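Local coordinates for protein ralf, proline/betaine transporter (Legionella pneumophila, PDB 4D7Q) that probably acts as a guanyl-nucleotide exchange factor, here as an engineered fusion of a Legionella Sec7 domain with a Rickettsia capping domain, at residues K32-C37 with E46-F51; K260-K265 with R290-E295; K220-L225 with I280-P285. The protein carries 2 engineered substitutions. One frame throughout, in Å; residues are numbered along the deposited sequence.

Contact 1. Residues K32-C37 with E46-F51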
loop_
_atom_site.group_PDB
_atom_site.type_symbol
_atom_site.label_atom_id
_atom_site.label_comp_id
_atom_site.label_asym_id
_atom_site.label_seq_id
_atom_site.Cartn_x
_atom_site.Cartn_y
_atom_site.Cartn_z
ATOM N N LYS A 32 21.311 6.663 7.699
ATOM C CA LYS A 32 22.496 6.171 8.424
ATOM C C LYS A 32 23.100 4.969 7.663
ATOM O O LYS A 32 24.312 4.911 7.494
ATOM C CB LYS A 32 22.155 5.819 9.890
ATOM C CG LYS A 32 23.354 5.412 10.750
ATOM C CD LYS A 32 24.166 6.621 11.210
ATOM C CE LYS A 32 25.588 6.266 11.567
ATOM N NZ LYS A 32 26.478 7.457 11.499
ATOM N N ILE A 33 22.249 4.059 7.140
ATOM C CA ILE A 33 22.712 2.911 6.352
ATOM C C ILE A 33 23.421 3.439 5.105
ATOM O O ILE A 33 24.557 3.027 4.818
ATOM C CB ILE A 33 21.587 1.896 5.989
ATOM C CG1 ILE A 33 21.005 1.207 7.247
ATOM C CG2 ILE A 33 22.094 0.845 4.949
ATOM C CD1 ILE A 33 19.674 0.407 6.968
ATOM N N LYS A 34 22.762 4.372 4.386
ATOM C CA LYS A 34 23.338 4.931 3.155
ATOM C C LYS A 34 24.707 5.596 3.364
ATOM O O LYS A 34 25.607 5.406 2.556
ATOM C CB LYS A 34 22.334 5.840 2.430
ATOM C CG LYS A 34 21.110 5.062 1.870
ATOM C CD LYS A 34 19.996 5.992 1.396
ATOM C CE LYS A 34 20.368 6.748 0.141
ATOM N NZ LYS A 34 19.399 7.833 -0.172
ATOM N N GLU A 35 24.873 6.317 4.477
ATOM C CA GLU A 35 26.117 7.009 4.819
ATOM C C GLU A 35 27.271 6.022 5.010
ATOM O O GLU A 35 28.347 6.244 4.455
ATOM C CB GLU A 35 25.921 7.869 6.072
ATOM C CG GLU A 35 25.172 9.161 5.777
ATOM C CD GLU A 35 24.441 9.813 6.938
ATOM O OE1 GLU A 35 24.648 9.400 8.104
ATOM O OE2 GLU A 35 23.669 10.760 6.675
ATOM N N ILE A 36 27.022 4.918 5.774
ATOM C CA ILE A 36 27.985 3.843 6.043
ATOM C C ILE A 36 28.351 3.198 4.715
ATOM O O ILE A 36 29.527 3.073 4.396
ATOM C CB ILE A 36 27.455 2.811 7.097
ATOM C CG1 ILE A 36 27.200 3.495 8.468
ATOM C CG2 ILE A 36 28.447 1.643 7.264
ATOM C CD1 ILE A 36 26.223 2.753 9.390
ATOM N N CYS A 37 27.346 2.873 3.908
ATOM C CA CYS A 37 27.592 2.259 2.600
ATOM C C CYS A 37 28.434 3.132 1.674
ATOM O O CYS A 37 29.326 2.611 1.012
ATOM C CB CYS A 37 26.280 1.819 1.954
ATOM S SG CYS A 37 25.479 0.444 2.821
ATOM N N GLU A 46 20.982 -3.564 -1.185
ATOM C CA GLU A 46 21.091 -4.889 -0.578
ATOM C C GLU A 46 21.210 -4.796 0.939
ATOM O O GLU A 46 20.594 -5.602 1.635
ATOM C CB GLU A 46 22.252 -5.697 -1.188
ATOM C CG GLU A 46 22.058 -5.992 -2.676
ATOM C CD GLU A 46 22.505 -4.906 -3.646
ATOM O OE1 GLU A 46 22.960 -3.829 -3.191
ATOM O OE2 GLU A 46 22.400 -5.138 -4.870
ATOM N N GLU A 47 21.943 -3.782 1.455
ATOM C CA GLU A 47 22.094 -3.586 2.899
ATOM C C GLU A 47 20.787 -3.210 3.564
ATOM O O GLU A 47 20.462 -3.766 4.612
ATOM C CB GLU A 47 23.181 -2.552 3.229
ATOM C CG GLU A 47 24.591 -2.986 2.850
ATOM C CD GLU A 47 25.116 -4.262 3.479
ATOM O OE1 GLU A 47 24.842 -4.512 4.675
ATOM O OE2 GLU A 47 25.799 -5.025 2.762
ATOM N N ILE A 48 20.027 -2.270 2.964
ATOM C CA ILE A 48 18.723 -1.840 3.505
ATOM C C ILE A 48 17.784 -3.051 3.537
ATOM O O ILE A 48 17.165 -3.324 4.577
ATOM C CB ILE A 48 18.130 -0.676 2.684
ATOM C CG1 ILE A 48 19.061 0.564 2.709
ATOM C CG2 ILE A 48 16.715 -0.338 3.175
ATOM C CD1 ILE A 48 18.757 1.680 1.633
ATOM N N ALA A 49 17.735 -3.802 2.410
ATOM C CA ALA A 49 16.911 -5.010 2.278
ATOM C C ALA A 49 17.258 -6.055 3.339
ATOM O O ALA A 49 16.353 -6.574 3.999
ATOM C CB ALA A 49 17.063 -5.606 0.879
ATOM N N GLU A 50 18.561 -6.354 3.513
ATOM C CA GLU A 50 19.008 -7.343 4.500
ATOM C C GLU A 50 18.780 -6.875 5.928
ATOM O O GLU A 50 18.490 -7.698 6.793
ATOM C CB GLU A 50 20.467 -7.737 4.294
ATOM C CG GLU A 50 20.690 -8.599 3.065
ATOM C CD GLU A 50 22.075 -8.465 2.466
ATOM O OE1 GLU A 50 22.976 -7.943 3.164
ATOM O OE2 GLU A 50 22.254 -8.864 1.294
ATOM N N PHE A 51 18.882 -5.555 6.171
ATOM C CA PHE A 51 18.607 -4.952 7.482
ATOM C C PHE A 51 17.148 -5.225 7.855
ATOM O O PHE A 51 16.888 -5.676 8.964
ATOM C CB PHE A 51 18.887 -3.432 7.453
ATOM C CG PHE A 51 18.448 -2.684 8.691
ATOM C CD1 PHE A 51 19.148 -2.813 9.886
ATOM C CD2 PHE A 51 17.333 -1.851 8.663
ATOM C CE1 PHE A 51 18.730 -2.143 11.036
ATOM C CE2 PHE A 51 16.942 -1.140 9.808
ATOM C CZ PHE A 51 17.631 -1.313 10.991
#
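I33 overlaps three residues of the facing helix at once, and each of its two branches has its own target. CG2 stands anti to the backbone N, reaches CG1 of I48 at 3.8 Å and brushes the CB of E47. The longer branch runs the other way and puts its CD1 3.7 Å from CD2 of F51, meeting the ring obliquely. F51 swings that ring out with its CG anti to the backbone N (chi1 172°), and its side chain also touches I18 and I19 of helix 15-24.

These are two consecutive helices of the Sec7 part of the fusion, 26-40 and 44-54, folded back into a helical hairpin; Sec7 domains are built wholly of packed helices. The two short axes come within 10.1 Å, with directions 135° apart, and I33 and I48 have the closest CA atoms, at 6.8 Å.

Toward the turn of the hairpin, C37 takes over from I33. Its SG sits 3.5 Å from CG of E47, touching only the aliphatic root of that glutamate; a bend at chi2 carries the carboxylate away from helix 26-40. At the flank K34 behaves similarly: CG lies 4.1 Å from CD1 of I48, a methylene laid against a methyl, while NZ continues past the contact to a salt bridge with E74 of helix 73-84. V78 of that same helix packs on I48.

Contact 2. Residues K260-K265 with R290-E295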
loop_
_atom_site.group_PDB
_atom_site.type_symbol
_atom_site.label_atom_id
_atom_site.label_comp_id
_atom_site.label_asym_id
_atom_site.label_seq_id
_atom_site.Cartn_x
_atom_site.Cartn_y
_atom_site.Cartn_z
ATOM N N LYS A 260 -11.041 -2.575 -8.323
ATOM C CA LYS A 260 -11.989 -3.611 -7.928
ATOM C C LYS A 260 -11.528 -4.352 -6.683
ATOM O O LYS A 260 -12.339 -4.610 -5.809
ATOM C CB LYS A 260 -12.222 -4.605 -9.074
ATOM C CG LYS A 260 -13.075 -4.020 -10.190
ATOM C CD LYS A 260 -13.216 -5.037 -11.311
ATOM C CE LYS A 260 -14.148 -4.579 -12.406
ATOM N NZ LYS A 260 -14.237 -5.636 -13.442
ATOM N N PHE A 261 -10.230 -4.644 -6.586
ATOM C CA PHE A 261 -9.684 -5.393 -5.456
ATOM C C PHE A 261 -9.384 -4.578 -4.216
ATOM O O PHE A 261 -9.169 -5.150 -3.153
ATOM C CB PHE A 261 -8.487 -6.277 -5.908
ATOM C CG PHE A 261 -8.904 -7.601 -6.537
ATOM C CD1 PHE A 261 -9.190 -8.704 -5.748
ATOM C CD2 PHE A 261 -9.017 -7.732 -7.919
ATOM C CE1 PHE A 261 -9.579 -9.919 -6.327
ATOM C CE2 PHE A 261 -9.403 -8.949 -8.499
ATOM C CZ PHE A 261 -9.683 -10.035 -7.702
ATOM N N THR A 262 -9.368 -3.243 -4.318
ATOM C CA THR A 262 -9.018 -2.424 -3.143
ATOM C C THR A 262 -9.996 -1.290 -2.877
ATOM O O THR A 262 -9.951 -0.675 -1.802
ATOM C CB THR A 262 -7.636 -1.770 -3.349
ATOM O OG1 THR A 262 -7.701 -0.949 -4.489
ATOM C CG2 THR A 262 -6.508 -2.764 -3.488
ATOM N N GLY A 263 -10.830 -0.990 -3.867
ATOM C CA GLY A 263 -11.792 0.096 -3.758
ATOM C C GLY A 263 -11.193 1.459 -4.028
ATOM O O GLY A 263 -11.864 2.482 -3.849
ATOM N N TYR A 264 -9.925 1.488 -4.476
ATOM C CA TYR A 264 -9.225 2.728 -4.796
ATOM C C TYR A 264 -9.825 3.303 -6.049
ATOM O O TYR A 264 -9.720 2.675 -7.105
ATOM C CB TYR A 264 -7.730 2.428 -4.990
ATOM C CG TYR A 264 -6.862 3.587 -5.415
ATOM C CD1 TYR A 264 -6.858 4.785 -4.696
ATOM C CD2 TYR A 264 -5.926 3.438 -6.430
ATOM C CE1 TYR A 264 -6.007 5.836 -5.045
ATOM C CE2 TYR A 264 -5.081 4.484 -6.802
ATOM C CZ TYR A 264 -5.129 5.683 -6.112
ATOM O OH TYR A 264 -4.263 6.678 -6.473
ATOM N N LYS A 265 -10.508 4.452 -5.922
ATOM C CA LYS A 265 -11.174 5.113 -7.047
ATOM C C LYS A 265 -10.213 6.034 -7.800
ATOM O O LYS A 265 -10.485 6.408 -8.937
ATOM C CB LYS A 265 -12.430 5.890 -6.600
ATOM C CG LYS A 265 -13.519 5.049 -5.933
ATOM C CD LYS A 265 -14.155 4.038 -6.902
ATOM C CE LYS A 265 -14.889 2.947 -6.177
ATOM N NZ LYS A 265 -15.609 2.047 -7.120
ATOM N N ARG A 290 -13.470 -5.921 -0.062
ATOM C CA ARG A 290 -13.810 -5.973 1.335
ATOM C C ARG A 290 -12.656 -6.415 2.206
ATOM O O ARG A 290 -12.479 -5.930 3.283
ATOM C CB ARG A 290 -15.042 -6.842 1.577
ATOM C CG ARG A 290 -15.785 -6.585 2.854
ATOM C CD ARG A 290 -17.125 -7.271 2.982
ATOM N NE ARG A 290 -17.371 -8.315 2.020
ATOM C CZ ARG A 290 -16.843 -9.521 2.059
ATOM N NH1 ARG A 290 -16.059 -9.890 3.039
ATOM N NH2 ARG A 290 -17.135 -10.372 1.113
ATOM N N TRP A 291 -11.850 -7.328 1.713
ATOM C CA TRP A 291 -10.797 -7.796 2.608
ATOM C C TRP A 291 -9.744 -6.717 2.834
ATOM O O TRP A 291 -9.042 -6.723 3.844
ATOM C CB TRP A 291 -10.143 -9.061 2.048
ATOM C CG TRP A 291 -9.521 -8.869 0.699
ATOM C CD1 TRP A 291 -10.056 -9.219 -0.507
ATOM C CD2 TRP A 291 -8.247 -8.279 0.417
ATOM N NE1 TRP A 291 -9.193 -8.884 -1.523
ATOM C CE2 TRP A 291 -8.075 -8.306 -0.981
ATOM C CE3 TRP A 291 -7.234 -7.731 1.210
ATOM C CZ2 TRP A 291 -6.933 -7.805 -1.603
ATOM C CZ3 TRP A 291 -6.101 -7.235 0.591
ATOM C CH2 TRP A 291 -5.960 -7.276 -0.802
ATOM N N PHE A 292 -9.640 -5.792 1.885
ATOM C CA PHE A 292 -8.667 -4.698 1.980
ATOM C C PHE A 292 -9.224 -3.479 2.680
ATOM O O PHE A 292 -8.530 -2.854 3.482
ATOM C CB PHE A 292 -8.204 -4.284 0.565
ATOM C CG PHE A 292 -7.098 -3.250 0.547
ATOM C CD1 PHE A 292 -5.785 -3.597 0.887
ATOM C CD2 PHE A 292 -7.369 -1.922 0.236
ATOM C CE1 PHE A 292 -4.768 -2.635 0.875
ATOM C CE2 PHE A 292 -6.342 -0.974 0.202
ATOM C CZ PHE A 292 -5.054 -1.341 0.506
ATOM N N LEU A 293 -10.470 -3.119 2.335
ATOM C CA LEU A 293 -11.098 -1.890 2.784
ATOM C C LEU A 293 -12.137 -2.062 3.889
ATOM O O LEU A 293 -12.450 -1.104 4.598
ATOM C CB LEU A 293 -11.744 -1.229 1.550
ATOM C CG LEU A 293 -12.399 0.146 1.720
ATOM C CD1 LEU A 293 -11.368 1.224 2.040
ATOM C CD2 LEU A 293 -13.226 0.500 0.537
ATOM N N GLY A 294 -12.723 -3.237 3.986
ATOM C CA GLY A 294 -13.843 -3.394 4.903
ATOM C C GLY A 294 -15.093 -2.870 4.213
ATOM O O GLY A 294 -15.116 -2.700 2.990
ATOM N N GLU A 295 -16.117 -2.550 4.981
ATOM C CA GLU A 295 -17.405 -2.156 4.417
ATOM C C GLU A 295 -17.631 -0.667 4.210
ATOM O O GLU A 295 -18.667 -0.292 3.655
ATOM C CB GLU A 295 -18.550 -2.769 5.247
ATOM C CG GLU A 295 -18.517 -4.291 5.332
ATOM C CD GLU A 295 -19.634 -4.941 6.134
ATOM O OE1 GLU A 295 -20.133 -4.328 7.107
ATOM O OE2 GLU A 295 -19.994 -6.088 5.796
#
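F292 turns one ring face to the CG2 methyl of T262, which sits 4.1 Å from the ring centroid, 17° off the normal, in a CH-pi contact shifted toward the rim. The indole of W291 in turn has CB of its own neighbour F292 over one face, 3.6 Å above the plane, again off-centre. The third flat group, the phenyl of F261, takes NE1 of W291 at its edge, near the ring plane, 4.2 Å from CD1; this is plain packing, and the ring also stacks with F257 and F288.

All of this lies in the capping domain, where helix 256-262 gives way to strand 264-271 through an ST turn and meets the short helix 290-293. Both helices are followed by a glycine with positive phi: G263 and G294, each at 81°. After G263 the chain passes straight into the strand.

The backbone also presses on the aromatic side. O of F261 lies 3.8 Å from CZ2 of W291 and also approaches CB of F292. O of T262 lies 3.5 Å from CD2 of F292 and 3.8 Å from CB of L293, so this oxygen rests against two successive side chains.

The Sec7 part borders the contact: I113 of helix 110-127 touches both T262 and F292, and I146 and M147 of helix 135-152 touch W291. These meetings join the two halves of an engineered fusion. A bound EPE molecule, probably from the crystallisation liquor, makes a salt bridge with R290 NH1, which also pairs with D151.

T262 holds OG1 between its backbone N and carbonyl carbon, a crowded position that serves two bonds: OG1 pairs with O of L258 one turn back, and it accepts from N of Y264 at 3.3 Å.

Contact 3. Residues K220-L225 with I280-P285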
loop_
_atom_site.group_PDB
_atom_site.type_symbol
_atom_site.label_atom_id
_atom_site.label_comp_id
_atom_site.label_asym_id
_atom_site.label_seq_id
_atom_site.Cartn_x
_atom_site.Cartn_y
_atom_site.Cartn_z
ATOM N N LYS A 220 -20.400 17.047 3.655
ATOM C CA LYS A 220 -20.709 17.927 2.509
ATOM C C LYS A 220 -19.562 18.052 1.519
ATOM O O LYS A 220 -19.815 18.101 0.309
ATOM C CB LYS A 220 -21.224 19.315 2.948
ATOM C CG LYS A 220 -21.944 20.081 1.834
ATOM C CD LYS A 220 -22.525 21.422 2.309
ATOM C CE LYS A 220 -21.703 22.623 1.895
ATOM N NZ LYS A 220 -21.862 22.945 0.452
ATOM N N THR A 221 -18.306 18.081 2.016
ATOM C CA THR A 221 -17.119 18.137 1.154
ATOM C C THR A 221 -16.956 16.816 0.382
ATOM O O THR A 221 -16.671 16.831 -0.821
ATOM C CB THR A 221 -15.861 18.510 1.952
ATOM O OG1 THR A 221 -16.177 19.596 2.821
ATOM C CG2 THR A 221 -14.688 18.904 1.043
ATOM N N PHE A 222 -17.138 15.678 1.071
ATOM C CA PHE A 222 -17.051 14.383 0.407
ATOM C C PHE A 222 -18.221 14.198 -0.565
ATOM O O PHE A 222 -18.003 13.676 -1.665
ATOM C CB PHE A 222 -16.973 13.229 1.405
ATOM C CG PHE A 222 -16.680 11.896 0.757
ATOM C CD1 PHE A 222 -15.401 11.591 0.301
ATOM C CD2 PHE A 222 -17.676 10.934 0.629
ATOM C CE1 PHE A 222 -15.127 10.349 -0.274
ATOM C CE2 PHE A 222 -17.398 9.687 0.055
ATOM C CZ PHE A 222 -16.130 9.404 -0.396
ATOM N N LYS A 223 -19.447 14.659 -0.181
ATOM C CA LYS A 223 -20.641 14.599 -1.043
ATOM C C LYS A 223 -20.336 15.247 -2.404
ATOM O O LYS A 223 -20.592 14.648 -3.445
ATOM C CB LYS A 223 -21.838 15.314 -0.389
ATOM C CG LYS A 223 -23.105 15.293 -1.259
ATOM C CD LYS A 223 -24.039 16.463 -0.982
ATOM C CE LYS A 223 -25.081 16.153 0.063
ATOM N NZ LYS A 223 -25.890 17.351 0.405
ATOM N N GLN A 224 -19.760 16.459 -2.373
ATOM C CA GLN A 224 -19.408 17.233 -3.558
ATOM C C GLN A 224 -18.297 16.562 -4.366
ATOM O O GLN A 224 -18.451 16.386 -5.576
ATOM C CB GLN A 224 -19.048 18.669 -3.165
ATOM C CG GLN A 224 -20.255 19.465 -2.688
ATOM C CD GLN A 224 -19.873 20.860 -2.307
ATOM O OE1 GLN A 224 -19.452 21.131 -1.180
ATOM N NE2 GLN A 224 -19.977 21.770 -3.254
ATOM N N LEU A 225 -17.216 16.132 -3.692
ATOM C CA LEU A 225 -16.106 15.442 -4.341
ATOM C C LEU A 225 -16.587 14.187 -5.053
ATOM O O LEU A 225 -16.311 14.019 -6.239
ATOM C CB LEU A 225 -14.983 15.124 -3.330
ATOM C CG LEU A 225 -13.791 14.305 -3.838
ATOM C CD1 LEU A 225 -13.051 15.018 -4.980
ATOM C CD2 LEU A 225 -12.851 13.974 -2.708
ATOM N N ILE A 280 -5.223 13.388 -2.559
ATOM C CA ILE A 280 -6.364 12.781 -1.880
ATOM C C ILE A 280 -6.577 11.406 -2.495
ATOM O O ILE A 280 -7.033 11.310 -3.633
ATOM C CB ILE A 280 -7.717 13.561 -1.865
ATOM C CG1 ILE A 280 -7.592 15.071 -1.541
ATOM C CG2 ILE A 280 -8.694 12.854 -0.896
ATOM C CD1 ILE A 280 -8.942 15.887 -1.859
ATOM N N GLN A 281 -6.313 10.348 -1.732
ATOM C CA GLN A 281 -6.598 8.984 -2.195
ATOM C C GLN A 281 -8.012 8.662 -1.746
ATOM O O GLN A 281 -8.312 8.774 -0.556
ATOM C CB GLN A 281 -5.630 7.978 -1.618
ATOM C CG GLN A 281 -4.179 8.171 -2.059
ATOM C CD GLN A 281 -3.321 7.214 -1.281
ATOM O OE1 GLN A 281 -3.583 6.013 -1.243
ATOM N NE2 GLN A 281 -2.329 7.730 -0.582
ATOM N N VAL A 282 -8.889 8.340 -2.719
ATOM C CA VAL A 282 -10.317 8.039 -2.541
ATOM C C VAL A 282 -10.554 6.518 -2.662
ATOM O O VAL A 282 -10.216 5.911 -3.684
ATOM C CB VAL A 282 -11.229 8.829 -3.536
ATOM C CG1 VAL A 282 -12.714 8.430 -3.374
ATOM C CG2 VAL A 282 -11.060 10.351 -3.371
ATOM N N TYR A 283 -11.202 5.948 -1.636
ATOM C CA TYR A 283 -11.582 4.538 -1.535
ATOM C C TYR A 283 -13.031 4.408 -1.239
ATOM O O TYR A 283 -13.539 5.039 -0.310
ATOM C CB TYR A 283 -10.819 3.831 -0.407
ATOM C CG TYR A 283 -9.328 3.816 -0.617
ATOM C CD1 TYR A 283 -8.542 4.917 -0.270
ATOM C CD2 TYR A 283 -8.698 2.714 -1.184
ATOM C CE1 TYR A 283 -7.173 4.927 -0.508
ATOM C CE2 TYR A 283 -7.323 2.695 -1.379
ATOM C CZ TYR A 283 -6.563 3.800 -1.028
ATOM O OH TYR A 283 -5.216 3.794 -1.262
ATOM N N LYS A 284 -13.710 3.578 -2.004
ATOM C CA LYS A 284 -15.128 3.310 -1.772
ATOM C C LYS A 284 -15.352 1.792 -1.937
ATOM O O LYS A 284 -14.717 1.199 -2.829
ATOM C CB LYS A 284 -16.025 4.103 -2.747
ATOM C CG LYS A 284 -15.992 5.631 -2.556
ATOM C CD LYS A 284 -17.197 6.343 -3.166
ATOM C CE LYS A 284 -17.224 6.269 -4.674
ATOM N NZ LYS A 284 -18.595 6.491 -5.210
ATOM N N PRO A 285 -16.201 1.157 -1.083
ATOM C CA PRO A 285 -16.484 -0.293 -1.242
ATOM C C PRO A 285 -16.752 -0.686 -2.690
ATOM O O PRO A 285 -17.522 -0.034 -3.392
ATOM C CB PRO A 285 -17.717 -0.519 -0.347
ATOM C CG PRO A 285 -17.544 0.490 0.721
ATOM C CD PRO A 285 -17.001 1.721 0.028
#
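Apolar contacts carry most of this interface. L225 sends CD2 to CG2 of V282, 4.1 Å away, and the same methyl comes within 4.4 Å of CD1 of I280. The side chains of L225 and V282 run in opposing directions and touch methyl to methyl. With CG anti to the backbone N (chi1 176°), L225 extends its branch toward the strand, where CD2 does the touching.

The aromatic contribution comes from F222, one turn earlier. Its ring is met obliquely by two neighbours: CG1 of V282 lies 4.4 Å from CE1, and CD of K284 is 4.3 Å from CZ. V282 thus divides its two methyls between F222 and L225. These are loose van der Waals distances.

The polar groups lie beside and behind this packing. K284 lays its aliphatic chain near F222, while NZ is held at the helix by a hydrogen bond to N226 and a salt bridge to E230. On the reverse side of the strand, OH of Y283 donates to OE1 of Q281 over 2.8 Å, in the carbonyl plane, with a C=O...O angle of 156°. Y283 OH is also bonded to N of A110, in the Sec7 part of the fusion.

This is helix-on-sheet packing inside the capping domain. The axis of 220-225 runs at 80° to that of 280-283, nearly perpendicular, with 11.9 Å between them at closest approach. Helix 220-230 also touches V268 of strand 264-271 through L225 and I299 of strand 297-303 through F222. I280, V282 and K284 face the helix; Y283 points away from it, against F292 and L293 of helix 290-293.

In the fold
From the N terminus, contact 1 comes first and closes an excursion of eight residues between its segments, which spans the turn from helix 26-40 to helix 44-54. The chain then builds the rest of the Sec7 part before entering the capping domain, where contact 3 opens at 220-225 and contact 2 at 260-265. Contact 3 closes at 280-285 and contact 2 at 290-295, so these two cross. They touch: N of K265 lies 2.7 Å from O of V282, a probable hydrogen bond between neighbouring antiparallel strands. Contact 3 ties a helix to the sheet, contact 2 joins the helix-to-strand junction at 260-265 to helix 290-293, and contact 1 lies about 34 Å from contact 2, centre to centre.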